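Local coordinates for ferredoxin-NADP reductase (Neisseria gonorrhoeae MIA_2011_03-10, PDB 5TR9), which binds FAD and probably passes electrons between NADP(H) and ferredoxin or flavodoxin, as other ferredoxin-NADP reductases do, at residues A[33-38]-A[79-84]; A[62-67]-A[86-91]. One frame throughout, in Å; residues are numbered along the deposited sequence.

Contact 1 of 2, residues A[33-38]-A[79-84]; sequences ITFAIS and YFAVLI. With FAD (flavin-adenine dinucleotide), chain C.
F35 and Y79 face each other as a hydrogen-bonded antiparallel pair, and their side chains form the contact's dense part. The F35 ring receives Y79 CB over one face, 4.1 Å from the ring centroid and 25° off the normal, a CH-pi contact. With chi1 at 62°, F35 CG sits between the backbone N and the carbonyl carbon, and the ring's CE1 reaches A81 CB at its edge (4.2 Å). The two aromatic planes meet obliquely. I37 CD1 adds to this buried side by touching the edge of the Y79 ring at CE2 (3.8 Å), while the Y79 hydroxyl is hydrogen-bonded to S51.

Four backbone bonds fix the register; the one from I33 N to A81 O, 3.0 Å long, is almost straight at 175°. Toward the partly exposed L83 the packing thins to a single apolar touch, I33 CD1 to L83 CD2 (4.2 Å). On the edge of strand 76-82 turned away from 33-38, backbone groups reach the flavin: FAD N3 donates to F80 O (2.8 Å), and V82 N to FAD O2 (3.1 Å). Strand pairing beside an isoalloxazine edge read by backbone groups is characteristic of the FAD-binding beta-barrel of the ferredoxin reductase family.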
ATOM      1  N   ILE A  33       9.518  -6.298   7.940  1.00 10.87           N
ATOM      2  CA  ILE A  33       9.399  -7.695   7.529  1.00 10.50           C
ATOM      3  C   ILE A  33       8.331  -7.834   6.461  1.00 11.28           C
ATOM      4  O   ILE A  33       7.345  -7.088   6.424  1.00 12.24           O
ATOM      5  CB  ILE A  33       9.077  -8.637   8.718  1.00 13.42           C
ATOM      6  CG1 ILE A  33       7.725  -8.270   9.341  1.00 14.59           C
ATOM      7  CG2 ILE A  33      10.182  -8.574   9.759  1.00 14.55           C
ATOM      8  CD1 ILE A  33       7.209  -9.309  10.353  1.00 13.33           C
ATOM      9  N   THR A  34       8.524  -8.820   5.587  1.00 10.81           N
ATOM     10  CA  THR A  34       7.403  -9.414   4.874  1.00  9.81           C
ATOM     11  C   THR A  34       7.253 -10.843   5.369  1.00 12.19           C
ATOM     12  O   THR A  34       8.213 -11.450   5.864  1.00 13.73           O
ATOM     13  CB  THR A  34       7.572  -9.375   3.343  1.00 11.48           C
ATOM     14  OG1 THR A  34       8.820  -9.964   2.947  1.00 13.81           O
ATOM     15  CG2 THR A  34       7.514  -7.929   2.846  1.00 12.82           C
ATOM     16  N   PHE A  35       6.032 -11.357   5.297  1.00 12.84           N
ATOM     17  CA  PHE A  35       5.801 -12.735   5.700  1.00  9.65           C
ATOM     18  C   PHE A  35       4.625 -13.287   4.917  1.00 11.72           C
ATOM     19  O   PHE A  35       3.778 -12.534   4.428  1.00 12.13           O
ATOM     20  CB  PHE A  35       5.571 -12.875   7.222  1.00 11.25           C
ATOM     21  CG  PHE A  35       4.356 -12.139   7.752  1.00 11.17           C
ATOM     22  CD1 PHE A  35       4.438 -10.796   8.116  1.00 13.00           C
ATOM     23  CD2 PHE A  35       3.150 -12.812   7.958  1.00 11.76           C
ATOM     24  CE1 PHE A  35       3.334 -10.120   8.636  1.00 12.42           C
ATOM     25  CE2 PHE A  35       2.035 -12.144   8.483  1.00 13.71           C
ATOM     26  CZ  PHE A  35       2.126 -10.792   8.824  1.00 13.21           C
ATOM     27  N   ALA A  36       4.607 -14.607   4.766  1.00 11.78           N
ATOM     28  CA  ALA A  36       3.545 -15.291   4.048  1.00 10.21           C
ATOM     29  C   ALA A  36       2.841 -16.252   4.990  1.00 11.80           C
ATOM     30  O   ALA A  36       3.467 -16.843   5.882  1.00 12.59           O
ATOM     31  CB  ALA A  36       4.092 -16.066   2.850  1.00 11.94           C
ATOM     32  N   ILE A  37       1.538 -16.418   4.767  1.00 10.44           N
ATOM     33  CA  ILE A  37       0.734 -17.371   5.517  1.00 10.86           C
ATOM     34  C   ILE A  37      -0.039 -18.233   4.527  1.00 13.67           C
ATOM     35  O   ILE A  37      -0.220 -17.875   3.358  1.00 13.74           O
ATOM     36  CB  ILE A  37      -0.232 -16.676   6.503  1.00 11.38           C
ATOM     37  CG1 ILE A  37      -1.365 -15.970   5.746  1.00 13.16           C
ATOM     38  CG2 ILE A  37       0.506 -15.653   7.381  1.00 12.25           C
ATOM     39  CD1 ILE A  37      -2.405 -15.349   6.677  1.00 16.02           C
ATOM     40  N   SER A  38      -0.479 -19.396   5.003  1.00 13.49           N
ATOM     41  CA  SER A  38      -1.308 -20.254   4.163  1.00 12.78           C
ATOM     42  C   SER A  38      -2.634 -19.568   3.855  1.00 15.55           C
ATOM     43  O   SER A  38      -3.154 -18.769   4.650  1.00 15.33           O
ATOM     44  CB  SER A  38      -1.542 -21.615   4.830  1.00 16.09           C
ATOM     45  OG  SER A  38      -2.070 -21.488   6.143  1.00 16.60           O
ATOM     46  N   TYR A  79       2.185 -10.292   3.505  1.00 11.49           N
ATOM     47  CA  TYR A  79       1.956  -9.028   4.195  1.00 12.54           C
ATOM     48  C   TYR A  79       3.292  -8.344   4.446  1.00 11.43           C
ATOM     49  O   TYR A  79       4.349  -8.987   4.460  1.00 12.11           O
ATOM     50  CB  TYR A  79       1.203  -9.238   5.524  1.00 10.07           C
ATOM     51  CG  TYR A  79      -0.114  -9.951   5.323  1.00 10.23           C
ATOM     52  CD1 TYR A  79      -1.259  -9.244   4.973  1.00 11.25           C
ATOM     53  CD2 TYR A  79      -0.198 -11.347   5.425  1.00 12.29           C
ATOM     54  CE1 TYR A  79      -2.469  -9.901   4.757  1.00 11.50           C
ATOM     55  CE2 TYR A  79      -1.400 -12.014   5.209  1.00 12.38           C
ATOM     56  CZ  TYR A  79      -2.531 -11.286   4.875  1.00 13.59           C
ATOM     57  OH  TYR A  79      -3.714 -11.968   4.662  1.00 13.32           O
ATOM     58  N   PHE A  80       3.232  -7.017   4.598  1.00 10.57           N
ATOM     59  CA  PHE A  80       4.383  -6.163   4.894  1.00 11.15           C
ATOM     60  C   PHE A  80       4.092  -5.439   6.200  1.00 11.86           C
ATOM     61  O   PHE A  80       3.133  -4.663   6.272  1.00 11.92           O
ATOM     62  CB  PHE A  80       4.612  -5.161   3.747  1.00 11.74           C
ATOM     63  CG  PHE A  80       5.589  -4.045   4.058  1.00 10.60           C
ATOM     64  CD1 PHE A  80       6.708  -4.261   4.843  1.00 13.63           C
ATOM     65  CD2 PHE A  80       5.404  -2.777   3.495  1.00 11.00           C
ATOM     66  CE1 PHE A  80       7.605  -3.224   5.115  1.00 15.62           C
ATOM     67  CE2 PHE A  80       6.310  -1.749   3.735  1.00 12.19           C
ATOM     68  CZ  PHE A  80       7.405  -1.966   4.546  1.00 12.68           C
ATOM     69  N   ALA A  81       4.903  -5.696   7.232  1.00 10.59           N
ATOM     70  CA  ALA A  81       4.689  -5.099   8.545  1.00 11.73           C
ATOM     71  C   ALA A  81       5.911  -4.330   9.030  1.00 11.58           C
ATOM     72  O   ALA A  81       7.055  -4.779   8.877  1.00 12.97           O
ATOM     73  CB  ALA A  81       4.322  -6.171   9.590  1.00 11.89           C
ATOM     74  N   VAL A  82       5.657  -3.161   9.612  1.00 12.32           N
ATOM     75  CA  VAL A  82       6.685  -2.396  10.314  0.53 12.28           C
ATOM     76  C   VAL A  82       6.595  -2.734  11.796  1.00 15.34           C
ATOM     77  O   VAL A  82       5.517  -2.651  12.400  1.00 14.91           O
ATOM     78  CB  VAL A  82       6.530  -0.883  10.078  0.53 13.25           C
ATOM     79  CG1 VAL A  82       5.103  -0.479  10.191  0.53 16.64           C
ATOM     80  CG2 VAL A  82       7.351  -0.090  11.094  0.53 10.72           C
ATOM     81  N   LEU A  83       7.732  -3.104  12.394  1.00 12.52           N
ATOM     82  CA  LEU A  83       7.724  -3.475  13.808  1.00 14.28           C
ATOM     83  C   LEU A  83       7.809  -2.215  14.663  1.00 14.61           C
ATOM     84  O   LEU A  83       8.775  -1.447  14.572  1.00 16.62           O
ATOM     85  CB  LEU A  83       8.860  -4.449  14.121  1.00 12.11           C
ATOM     86  CG  LEU A  83       8.801  -5.737  13.297  1.00 13.94           C
ATOM     87  CD1 LEU A  83       9.976  -6.644  13.646  1.00 16.51           C
ATOM     88  CD2 LEU A  83       7.471  -6.478  13.477  1.00 16.30           C
ATOM     89  N   ILE A  84       6.788  -1.996  15.490  1.00 12.51           N
ATOM     90  CA  ILE A  84       6.640  -0.770  16.265  1.00 13.85           C
ATOM     91  C   ILE A  84       7.146  -1.011  17.680  1.00 14.83           C
ATOM     92  O   ILE A  84       6.774  -2.006  18.320  1.00 15.86           O
ATOM     93  CB  ILE A  84       5.170  -0.309  16.285  1.00 13.16           C
ATOM     94  CG1 ILE A  84       4.649  -0.065  14.863  1.00 16.28           C
ATOM     95  CG2 ILE A  84       5.007   0.926  17.189  1.00 17.75           C
ATOM     96  CD1 ILE A  84       5.372   1.055  14.143  1.00 18.25           C
TER
HETATM   97  PA  FAD C 301      -0.452  -0.754  17.753  1.00 13.03           P
HETATM   98  O1A FAD C 301      -0.914  -0.816  19.171  1.00 15.12           O
HETATM   99  O2A FAD C 301      -1.461  -1.189  16.697  1.00 14.11           O
HETATM  100  O5B FAD C 301      -0.007   0.687  17.346  1.00 13.86           O
HETATM  101  C5B FAD C 301       0.870   1.467  18.183  1.00 16.35           C
HETATM  102  C4B FAD C 301       1.199   2.729  17.424  1.00 15.27           C
HETATM  103  O4B FAD C 301       2.112   2.405  16.356  1.00 13.36           O
HETATM  104  C3B FAD C 301       0.019   3.386  16.723  1.00 19.80           C
HETATM  105  O3B FAD C 301      -0.704   4.250  17.592  1.00 21.01           O
HETATM  106  C2B FAD C 301       0.701   4.176  15.604  1.00 19.08           C
HETATM  107  O2B FAD C 301       1.210   5.419  16.079  1.00 23.51           O
HETATM  108  C1B FAD C 301       1.891   3.280  15.260  1.00 15.01           C
HETATM  109  N9A FAD C 301       1.726   2.460  14.069  1.00 13.68           N
HETATM  110  C8A FAD C 301       0.934   1.354  13.918  1.00 15.97           C
HETATM  111  N7A FAD C 301       1.034   0.786  12.738  1.00 11.27           N
HETATM  112  C5A FAD C 301       1.972   1.566  12.079  1.00 11.63           C
HETATM  113  C6A FAD C 301       2.521   1.491  10.786  1.00 13.13           C
HETATM  114  N6A FAD C 301       2.180   0.557   9.892  1.00 14.73           N
HETATM  115  N1A FAD C 301       3.426   2.434  10.433  1.00 13.52           N
HETATM  116  C2A FAD C 301       3.766   3.368  11.329  1.00 14.83           C
HETATM  117  N3A FAD C 301       3.312   3.539  12.575  1.00 14.05           N
HETATM  118  C4A FAD C 301       2.419   2.592  12.893  1.00 14.31           C
HETATM  119  N1  FAD C 301       0.498  -2.049   9.534  1.00 11.68           N
HETATM  120  C2  FAD C 301       1.494  -2.577   8.767  1.00 13.02           C
HETATM  121  O2  FAD C 301       2.641  -2.721   9.217  1.00 13.36           O
HETATM  122  N3  FAD C 301       1.219  -2.933   7.452  1.00 10.35           N
HETATM  123  C4  FAD C 301      -0.006  -2.803   6.816  1.00 12.14           C
HETATM  124  O4  FAD C 301      -0.147  -3.165   5.648  1.00 14.61           O
HETATM  125  C4X FAD C 301      -1.050  -2.254   7.648  1.00 13.47           C
HETATM  126  N5  FAD C 301      -2.245  -2.076   7.114  1.00 13.23           N
HETATM  127  C5X FAD C 301      -3.239  -1.551   7.919  1.00 11.20           C
HETATM  128  C6  FAD C 301      -4.511  -1.362   7.373  1.00 13.55           C
HETATM  129  C7  FAD C 301      -5.545  -0.835   8.137  1.00 14.54           C
HETATM  130  C7M FAD C 301      -6.910  -0.659   7.525  1.00 14.64           C
HETATM  131  C8  FAD C 301      -5.314  -0.500   9.481  1.00 13.76           C
HETATM  132  C8M FAD C 301      -6.424   0.067  10.333  1.00 15.61           C
HETATM  133  C9  FAD C 301      -4.044  -0.680  10.026  1.00 10.81           C
HETATM  134  C9A FAD C 301      -3.009  -1.207   9.261  1.00 11.45           C
HETATM  135  N10 FAD C 301      -1.697  -1.367   9.770  1.00 12.30           N
HETATM  136  C10 FAD C 301      -0.707  -1.915   9.000  1.00 11.96           C
HETATM  137  C1' FAD C 301      -1.409  -1.165  11.191  1.00 12.80           C
HETATM  138  C2' FAD C 301      -1.498  -2.516  11.926  1.00 12.27           C
HETATM  139  O2' FAD C 301      -2.847  -2.979  12.017  1.00 12.82           O
HETATM  140  C3' FAD C 301      -0.894  -2.435  13.330  1.00 10.93           C
HETATM  141  O3' FAD C 301      -1.415  -1.298  14.008  1.00 12.35           O
HETATM  142  C4' FAD C 301       0.635  -2.509  13.351  1.00 12.57           C
HETATM  143  O4' FAD C 301       1.039  -3.808  12.911  1.00 12.82           O
HETATM  144  C5' FAD C 301       1.223  -2.247  14.721  1.00 11.41           C
HETATM  145  O5' FAD C 301       0.602  -3.131  15.674  1.00 13.62           O
HETATM  146  P   FAD C 301       1.053  -3.125  17.195  1.00 12.41           P
HETATM  147  O1P FAD C 301       2.525  -3.502  17.300  1.00 12.50           O
HETATM  148  O2P FAD C 301       0.062  -3.934  17.957  1.00 11.19           O
HETATM  149  O3P FAD C 301       0.894  -1.573  17.579  1.00 13.76           O

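Contact 2 of 2, residues A[62-67]-A[86-91]. With FAD (flavin-adenine dinucleotide), chain C.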
ATOM      1  N   ILE A  62      -5.743 -11.189  20.017  1.00 16.06           N
ATOM      2  CA  ILE A  62      -5.310  -9.888  19.528  1.00 15.67           C
ATOM      3  C   ILE A  62      -5.489  -9.887  18.019  1.00 15.77           C
ATOM      4  O   ILE A  62      -5.171 -10.875  17.349  1.00 16.25           O
ATOM      5  CB  ILE A  62      -3.856  -9.552  19.934  1.00 16.81           C
ATOM      6  CG1 ILE A  62      -3.489  -8.146  19.456  1.00 18.71           C
ATOM      7  CG2 ILE A  62      -2.868 -10.606  19.440  1.00 18.74           C
ATOM      8  CD1 ILE A  62      -2.175  -7.630  20.028  1.00 19.92           C
ATOM      9  N   TRP A  63      -6.030  -8.793  17.490  1.00 12.24           N
ATOM     10  CA  TRP A  63      -6.324  -8.661  16.066  1.00 15.26           C
ATOM     11  C   TRP A  63      -5.795  -7.343  15.529  1.00 14.75           C
ATOM     12  O   TRP A  63      -5.932  -6.306  16.192  1.00 14.62           O
ATOM     13  CB  TRP A  63      -7.825  -8.696  15.807  1.00 15.77           C
ATOM     14  CG  TRP A  63      -8.477  -9.998  16.087  1.00 15.43           C
ATOM     15  CD1 TRP A  63      -9.129 -10.361  17.225  1.00 20.03           C
ATOM     16  CD2 TRP A  63      -8.562 -11.115  15.197  1.00 15.40           C
ATOM     17  NE1 TRP A  63      -9.614 -11.645  17.105  1.00 20.38           N
ATOM     18  CE2 TRP A  63      -9.278 -12.127  15.868  1.00 18.84           C
ATOM     19  CE3 TRP A  63      -8.104 -11.353  13.896  1.00 15.58           C
ATOM     20  CZ2 TRP A  63      -9.541 -13.372  15.282  1.00 19.35           C
ATOM     21  CZ3 TRP A  63      -8.367 -12.587  13.314  1.00 18.44           C
ATOM     22  CH2 TRP A  63      -9.075 -13.579  14.010  1.00 19.82           C
ATOM     23  N   ARG A  64      -5.261  -7.377  14.303  1.00 12.02           N
ATOM     24  CA  ARG A  64      -4.820  -6.166  13.606  1.00 12.49           C
ATOM     25  C   ARG A  64      -5.048  -6.310  12.104  1.00 13.20           C
ATOM     26  O   ARG A  64      -5.037  -7.419  11.559  1.00 14.36           O
ATOM     27  CB  ARG A  64      -3.329  -5.862  13.856  1.00 12.77           C
ATOM     28  CG  ARG A  64      -2.969  -5.469  15.296  1.00 13.22           C
ATOM     29  CD  ARG A  64      -3.556  -4.116  15.670  1.00 15.05           C
ATOM     30  NE  ARG A  64      -3.019  -3.592  16.930  1.00 18.48           N
ATOM     31  CZ  ARG A  64      -3.489  -3.902  18.139  1.00 17.80           C
ATOM     32  NH1 ARG A  64      -4.493  -4.770  18.274  1.00 16.55           N
ATOM     33  NH2 ARG A  64      -2.947  -3.349  19.226  1.00 18.23           N
ATOM     34  N   ALA A  65      -5.205  -5.170  11.425  1.00 12.90           N
ATOM     35  CA  ALA A  65      -5.421  -5.154   9.978  1.00 11.12           C
ATOM     36  C   ALA A  65      -4.107  -4.995   9.210  1.00 11.68           C
ATOM     37  O   ALA A  65      -3.208  -4.254   9.631  1.00 12.15           O
ATOM     38  CB  ALA A  65      -6.372  -4.016   9.596  1.00 12.32           C
ATOM     39  N   TYR A  66      -4.009  -5.682   8.062  1.00 11.56           N
ATOM     40  CA  TYR A  66      -2.841  -5.606   7.176  1.00 11.06           C
ATOM     41  C   TYR A  66      -3.299  -5.671   5.731  1.00 10.92           C
ATOM     42  O   TYR A  66      -4.085  -6.550   5.379  1.00 11.70           O
ATOM     43  CB  TYR A  66      -1.838  -6.748   7.449  1.00 11.11           C
ATOM     44  CG  TYR A  66      -1.350  -6.642   8.862  1.00 10.21           C
ATOM     45  CD1 TYR A  66      -0.290  -5.801   9.188  1.00 11.83           C
ATOM     46  CD2 TYR A  66      -1.994  -7.332   9.879  1.00 12.97           C
ATOM     47  CE1 TYR A  66       0.111  -5.646  10.500  1.00 11.35           C
ATOM     48  CE2 TYR A  66      -1.608  -7.183  11.182  1.00 13.37           C
ATOM     49  CZ  TYR A  66      -0.552  -6.354  11.485  1.00 11.43           C
ATOM     50  OH  TYR A  66      -0.192  -6.205  12.797  1.00 13.78           O
ATOM     51  N   SER A  67      -2.797  -4.766   4.895  1.00 11.06           N
ATOM     52  CA  SER A  67      -3.118  -4.852   3.467  1.00 10.77           C
ATOM     53  C   SER A  67      -2.434  -6.049   2.825  1.00 10.08           C
ATOM     54  O   SER A  67      -1.250  -6.301   3.053  1.00 11.68           O
ATOM     55  CB  SER A  67      -2.670  -3.589   2.738  1.00 12.08           C
ATOM     56  OG  SER A  67      -3.251  -2.431   3.317  1.00 14.26           O
ATOM     57  N   ASP A  86       7.324  -1.194  21.391  1.00 18.09           N
ATOM     58  CA  ASP A  86       6.329  -1.400  22.441  1.00 17.05           C
ATOM     59  C   ASP A  86       4.961  -1.804  21.901  1.00 19.64           C
ATOM     60  O   ASP A  86       4.005  -1.898  22.683  1.00 19.98           O
ATOM     61  CB  ASP A  86       6.160  -0.163  23.331  1.00 16.91           C
ATOM     62  CG  ASP A  86       7.475   0.332  23.907  1.00 26.00           C
ATOM     63  OD1 ASP A  86       8.316  -0.504  24.302  1.00 29.80           O
ATOM     64  OD2 ASP A  86       7.659   1.566  23.966  1.00 24.95           O
ATOM     65  N   GLY A  87       4.834  -2.055  20.599  1.00 15.32           N
ATOM     66  CA  GLY A  87       3.569  -2.472  20.036  1.00 15.08           C
ATOM     67  C   GLY A  87       3.299  -3.939  20.310  1.00 16.81           C
ATOM     68  O   GLY A  87       4.185  -4.790  20.165  1.00 16.97           O
ATOM     69  N   PRO A  88       2.073  -4.269  20.739  1.00 12.69           N
ATOM     70  CA  PRO A  88       1.811  -5.669  21.120  1.00 13.99           C
ATOM     71  C   PRO A  88       1.822  -6.638  19.952  1.00 13.66           C
ATOM     72  O   PRO A  88       2.390  -7.733  20.088  1.00 15.21           O
ATOM     73  CB  PRO A  88       0.438  -5.594  21.810  1.00 12.62           C
ATOM     74  CG  PRO A  88      -0.203  -4.363  21.245  1.00 17.03           C
ATOM     75  CD  PRO A  88       0.938  -3.385  21.066  1.00 14.45           C
ATOM     76  N   MET A  89       1.220  -6.298  18.808  1.00 11.81           N
ATOM     77  CA  MET A  89       1.288  -7.227  17.682  1.00 12.97           C
ATOM     78  C   MET A  89       2.715  -7.335  17.165  1.00 14.02           C
ATOM     79  O   MET A  89       3.165  -8.423  16.781  1.00 13.93           O
ATOM     80  CB  MET A  89       0.341  -6.800  16.558  1.00 11.47           C
ATOM     81  CG  MET A  89       0.099  -7.911  15.535  1.00 12.21           C
ATOM     82  SD  MET A  89      -0.975  -9.185  16.236  1.00 18.93           S
ATOM     83  CE  MET A  89      -1.770  -9.819  14.761  1.00 19.82           C
ATOM     84  N   SER A  90       3.444  -6.214  17.172  1.00 14.37           N
ATOM     85  CA  SER A  90       4.823  -6.214  16.701  1.00 12.91           C
ATOM     86  C   SER A  90       5.686  -7.170  17.514  1.00 12.95           C
ATOM     87  O   SER A  90       6.545  -7.857  16.954  1.00 14.65           O
ATOM     88  CB  SER A  90       5.394  -4.794  16.750  1.00 13.12           C
ATOM     89  OG  SER A  90       4.670  -3.961  15.857  1.00 14.01           O
ATOM     90  N   ALA A  91       5.451  -7.251  18.831  1.00 13.29           N
ATOM     91  CA  ALA A  91       6.215  -8.178  19.657  1.00 13.26           C
ATOM     92  C   ALA A  91       5.939  -9.617  19.255  1.00 16.15           C
ATOM     93  O   ALA A  91       6.837 -10.467  19.294  1.00 17.95           O
ATOM     94  CB  ALA A  91       5.878  -7.968  21.129  1.00 17.08           C
TER
HETATM   95  PA  FAD C 301      -0.452  -0.754  17.753  1.00 13.03           P
HETATM   96  O1A FAD C 301      -0.914  -0.816  19.171  1.00 15.12           O
HETATM   97  O2A FAD C 301      -1.461  -1.189  16.697  1.00 14.11           O
HETATM   98  O5B FAD C 301      -0.007   0.687  17.346  1.00 13.86           O
HETATM   99  C5B FAD C 301       0.870   1.467  18.183  1.00 16.35           C
HETATM  100  C4B FAD C 301       1.199   2.729  17.424  1.00 15.27           C
HETATM  101  O4B FAD C 301       2.112   2.405  16.356  1.00 13.36           O
HETATM  102  C3B FAD C 301       0.019   3.386  16.723  1.00 19.80           C
HETATM  103  O3B FAD C 301      -0.704   4.250  17.592  1.00 21.01           O
HETATM  104  C2B FAD C 301       0.701   4.176  15.604  1.00 19.08           C
HETATM  105  O2B FAD C 301       1.210   5.419  16.079  1.00 23.51           O
HETATM  106  C1B FAD C 301       1.891   3.280  15.260  1.00 15.01           C
HETATM  107  N9A FAD C 301       1.726   2.460  14.069  1.00 13.68           N
HETATM  108  C8A FAD C 301       0.934   1.354  13.918  1.00 15.97           C
HETATM  109  N7A FAD C 301       1.034   0.786  12.738  1.00 11.27           N
HETATM  110  C5A FAD C 301       1.972   1.566  12.079  1.00 11.63           C
HETATM  111  C6A FAD C 301       2.521   1.491  10.786  1.00 13.13           C
HETATM  112  N6A FAD C 301       2.180   0.557   9.892  1.00 14.73           N
HETATM  113  N1A FAD C 301       3.426   2.434  10.433  1.00 13.52           N
HETATM  114  C2A FAD C 301       3.766   3.368  11.329  1.00 14.83           C
HETATM  115  N3A FAD C 301       3.312   3.539  12.575  1.00 14.05           N
HETATM  116  C4A FAD C 301       2.419   2.592  12.893  1.00 14.31           C
HETATM  117  N1  FAD C 301       0.498  -2.049   9.534  1.00 11.68           N
HETATM  118  C2  FAD C 301       1.494  -2.577   8.767  1.00 13.02           C
HETATM  119  O2  FAD C 301       2.641  -2.721   9.217  1.00 13.36           O
HETATM  120  N3  FAD C 301       1.219  -2.933   7.452  1.00 10.35           N
HETATM  121  C4  FAD C 301      -0.006  -2.803   6.816  1.00 12.14           C
HETATM  122  O4  FAD C 301      -0.147  -3.165   5.648  1.00 14.61           O
HETATM  123  C4X FAD C 301      -1.050  -2.254   7.648  1.00 13.47           C
HETATM  124  N5  FAD C 301      -2.245  -2.076   7.114  1.00 13.23           N
HETATM  125  C5X FAD C 301      -3.239  -1.551   7.919  1.00 11.20           C
HETATM  126  C6  FAD C 301      -4.511  -1.362   7.373  1.00 13.55           C
HETATM  127  C7  FAD C 301      -5.545  -0.835   8.137  1.00 14.54           C
HETATM  128  C7M FAD C 301      -6.910  -0.659   7.525  1.00 14.64           C
HETATM  129  C8  FAD C 301      -5.314  -0.500   9.481  1.00 13.76           C
HETATM  130  C8M FAD C 301      -6.424   0.067  10.333  1.00 15.61           C
HETATM  131  C9  FAD C 301      -4.044  -0.680  10.026  1.00 10.81           C
HETATM  132  C9A FAD C 301      -3.009  -1.207   9.261  1.00 11.45           C
HETATM  133  N10 FAD C 301      -1.697  -1.367   9.770  1.00 12.30           N
HETATM  134  C10 FAD C 301      -0.707  -1.915   9.000  1.00 11.96           C
HETATM  135  C1' FAD C 301      -1.409  -1.165  11.191  1.00 12.80           C
HETATM  136  C2' FAD C 301      -1.498  -2.516  11.926  1.00 12.27           C
HETATM  137  O2' FAD C 301      -2.847  -2.979  12.017  1.00 12.82           O
HETATM  138  C3' FAD C 301      -0.894  -2.435  13.330  1.00 10.93           C
HETATM  139  O3' FAD C 301      -1.415  -1.298  14.008  1.00 12.35           O
HETATM  140  C4' FAD C 301       0.635  -2.509  13.351  1.00 12.57           C
HETATM  141  O4' FAD C 301       1.039  -3.808  12.911  1.00 12.82           O
HETATM  142  C5' FAD C 301       1.223  -2.247  14.721  1.00 11.41           C
HETATM  143  O5' FAD C 301       0.602  -3.131  15.674  1.00 13.62           O
HETATM  144  P   FAD C 301       1.053  -3.125  17.195  1.00 12.41           P
HETATM  145  O1P FAD C 301       2.525  -3.502  17.300  1.00 12.50           O
HETATM  146  O2P FAD C 301       0.062  -3.934  17.957  1.00 11.19           O
HETATM  147  O3P FAD C 301       0.894  -1.573  17.579  1.00 13.76           O
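M89 lies among I62, R64 and Y66, three side chains that strand 62-67 sends to the same side. Its chi1 of -165°, CG anti to the backbone N, sets CG at the edge of the Y66 ring; the bend at chi2 (73°) then carries SD to I62. M89 CG approaches Y66 OH at 3.2 Å, near the ring plane, whereas M89 SD meets I62 CG2 at 4.0 Å. The aliphatic part of R64 runs past M89 in the opposite direction, with R64 CG 3.8 Å from M89 CB. I62 crosses P88 at about a right angle, CD1 against CB.

R64, Y66 and M89 also carry polar groups to FAD. R64, bent at chi2 (-68°), turns its guanidinium edge to the adenosine-side phosphate: NE donates to FAD O2A (2.9 Å) and NH2 to O1A, while NH1 is tied to W63 O in the guanidinium plane. Y66 OH shares a hydrogen bond with FAD O4' (2.7 Å), and FAD O2' lies over one ring face. From the helix, M89 N donates to FAD O2P (2.8 Å); S90 OG donates to FAD O1P at 2.6 Å, and S90 N to the same oxygen. The pyrophosphate lies at the helix N terminus, where the dipole probably adds to the pull of R64. R64-A65-Y66-S67 matches the RxYS flavin-binding signature of the ferredoxin reductase family.

G87 is the N-cap of helix 88-95, which packs against an outermost strand, 60-67, of the antiparallel sheet; F93 of that helix meets the Y66 ring, and strand 50-57 flanks 60-67 through backbone bonds.

From the N terminus the chain passes segment 33-38, then 62-67, 79-84 and 86-91, so the two contacts cross: contact 1 closes a loop of 40 residues that contains the first half of contact 2, and contact 2 closes one of 18 residues that contains the second half of contact 1. Contact 1 joins neighbouring strands 32-38 and 76-82, whereas contact 2 brings helix 88-95 to strand 60-67 at the other end of the sheet order. Packing of Y79 CD1 on Y66 CB (3.6 Å) brings the two ends of that order side by side. The centres are about 10 Å apart, and I84 N and S90 OG make a probable hydrogen bond (2.9 Å). Both also hold FAD.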